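Local coordinates for acetyl-CoA acetyltransferase (Mycobacterium smegmatis, PDB 4EGV), which probably acts as an acyltransferase of the thiolase superfamily, being a monomeric thiolase-like protein, at residues V136-G141 with G272-M277. Residues are numbered along the deposited sequence; the frame is centred on the assembly and turned at random.
Sequences VVLIFG and GAALLM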
loop_
_atom_site.group_PDB
_atom_site.type_symbol
_atom_site.label_atom_id
_atom_site.label_comp_id
_atom_site.label_asym_id
_atom_site.label_seq_id
_atom_site.Cartn_x
_atom_site.Cartn_y
_atom_site.Cartn_z
ATOM N N VAL A 136 16.558 15.268 14.448
ATOM C CA VAL A 136 15.219 14.927 14.932
ATOM C C VAL A 136 14.132 15.250 13.907
ATOM O O VAL A 136 13.964 16.390 13.484
ATOM C CB VAL A 136 14.877 15.601 16.269
ATOM C CG1 VAL A 136 13.567 15.064 16.833
ATOM C CG2 VAL A 136 15.996 15.428 17.246
ATOM N N VAL A 137 13.392 14.227 13.522
ATOM C CA VAL A 137 12.414 14.362 12.487
ATOM C C VAL A 137 11.062 13.884 12.985
ATOM O O VAL A 137 10.964 12.909 13.682
ATOM C CB VAL A 137 12.844 13.541 11.237
ATOM C CG1 VAL A 137 11.769 13.574 10.110
ATOM C CG2 VAL A 137 14.198 14.010 10.725
ATOM N N LEU A 138 10.018 14.601 12.613
ATOM C CA LEU A 138 8.636 14.191 12.858
ATOM C C LEU A 138 7.882 13.972 11.551
ATOM O O LEU A 138 7.829 14.827 10.705
ATOM C CB LEU A 138 7.879 15.210 13.742
ATOM C CG LEU A 138 6.458 14.809 14.172
ATOM C CD1 LEU A 138 6.499 13.520 15.017
ATOM C CD2 LEU A 138 5.744 15.895 14.924
ATOM N N ILE A 139 7.303 12.792 11.410
ATOM C CA ILE A 139 6.490 12.428 10.278
ATOM C C ILE A 139 5.020 12.295 10.712
ATOM O O ILE A 139 4.738 11.854 11.817
ATOM C CB ILE A 139 7.051 11.128 9.717
ATOM C CG1 ILE A 139 8.382 11.398 9.027
ATOM C CG2 ILE A 139 6.115 10.444 8.724
ATOM C CD1 ILE A 139 9.220 10.134 8.849
ATOM N N PHE A 140 4.079 12.713 9.885
ATOM C CA PHE A 140 2.688 12.618 10.284
ATOM C C PHE A 140 1.786 12.625 9.064
ATOM O O PHE A 140 2.217 12.955 7.963
ATOM C CB PHE A 140 2.285 13.722 11.286
ATOM C CG PHE A 140 2.744 15.092 10.889
ATOM C CD1 PHE A 140 2.125 15.780 9.855
ATOM C CD2 PHE A 140 3.838 15.670 11.517
ATOM C CE1 PHE A 140 2.564 17.035 9.460
ATOM C CE2 PHE A 140 4.308 16.960 11.109
ATOM C CZ PHE A 140 3.648 17.626 10.080
ATOM N N GLY A 141 0.534 12.218 9.251
ATOM C CA GLY A 141 -0.438 12.249 8.180
ATOM C C GLY A 141 -1.804 12.121 8.786
ATOM O O GLY A 141 -1.887 11.796 9.933
ATOM N N GLY A 272 -5.407 10.144 12.602
ATOM C CA GLY A 272 -4.066 10.654 12.405
ATOM C C GLY A 272 -3.038 9.683 12.909
ATOM O O GLY A 272 -3.313 8.890 13.789
ATOM N N ALA A 273 -1.856 9.728 12.319
ATOM C CA ALA A 273 -0.720 8.961 12.784
ATOM C C ALA A 273 0.565 9.812 12.699
ATOM O O ALA A 273 0.676 10.627 11.817
ATOM C CB ALA A 273 -0.626 7.666 11.998
ATOM N N ALA A 274 1.511 9.633 13.623
ATOM C CA ALA A 274 2.788 10.329 13.617
ATOM C C ALA A 274 3.928 9.422 14.040
ATOM O O ALA A 274 3.745 8.533 14.855
ATOM C CB ALA A 274 2.718 11.531 14.492
ATOM N N LEU A 275 5.106 9.638 13.465
ATOM C CA LEU A 275 6.319 8.951 13.901
ATOM C C LEU A 275 7.437 9.905 14.301
ATOM O O LEU A 275 7.786 10.802 13.586
ATOM C CB LEU A 275 6.842 7.980 12.815
ATOM C CG LEU A 275 5.842 7.058 12.097
ATOM C CD1 LEU A 275 6.402 6.512 10.797
ATOM C CD2 LEU A 275 5.359 5.946 13.008
ATOM N N LEU A 276 8.014 9.680 15.453
ATOM C CA LEU A 276 9.122 10.464 15.897
ATOM C C LEU A 276 10.411 9.670 15.818
ATOM O O LEU A 276 10.524 8.620 16.379
ATOM C CB LEU A 276 8.846 10.941 17.311
ATOM C CG LEU A 276 9.783 11.907 18.047
ATOM C CD1 LEU A 276 10.042 13.277 17.323
ATOM C CD2 LEU A 276 9.233 12.055 19.452
HETATM N N MSE A 277 11.388 10.213 15.116
HETATM C CA MSE A 277 12.611 9.524 14.777
HETATM C C MSE A 277 13.797 10.409 15.064
HETATM O O MSE A 277 13.721 11.623 14.937
HETATM C CB MSE A 277 12.578 9.230 13.309
HETATM C CG MSE A 277 13.582 8.190 12.835
HETATM SE SE MSE A 277 13.432 7.871 10.867
HETATM C CE MSE A 277 11.509 8.119 10.701
#
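V137 with M277, I139 with L275 and G141 with A273 are the hydrogen-bonded pairs of two antiparallel strands, 136-141 and 272-277, whose axes run at 167°. The first two pairs each exchange two bonds: V137 N lies 3.0 Å from M277 O, with a nearly straight 177° at the hydrogen, and L275 N lies 2.8 Å from I139 O. In the third, A273 N reaches G141 O at 3.2 Å, whereas the return bond from G141 N is less certainly placed. On the face carrying V137, I139, A273, L275 and M277, the bent selenomethionine side chain of M277 crosses I139, its methyl CE coming 3.6 Å from I139 CD1. These are the fourth and fifth strands of the 3-2-4-5-1 sheet in the N-terminal half of the thiolase fold, 136-143 running between 70-73, parallel to it, and antiparallel 271-279. On the V137 face, helix 117-130 covers V137 and M277; helix 383-397 packs on I139, A273 and L275. The other face is lined by L138, F140, A274 and L276. A CG anti to the backbone N (chi1 -174°) carries L138 CD1 across to L276 CB at 4.2 Å and to the A274 methyl. F140 meets A274 through CB, 3.9 Å from A274 CB, while its ring leads away from strand 272-277 and touches P94 and V97 of helix 93-101. Helix 42-56 covers L138, A274 and L276.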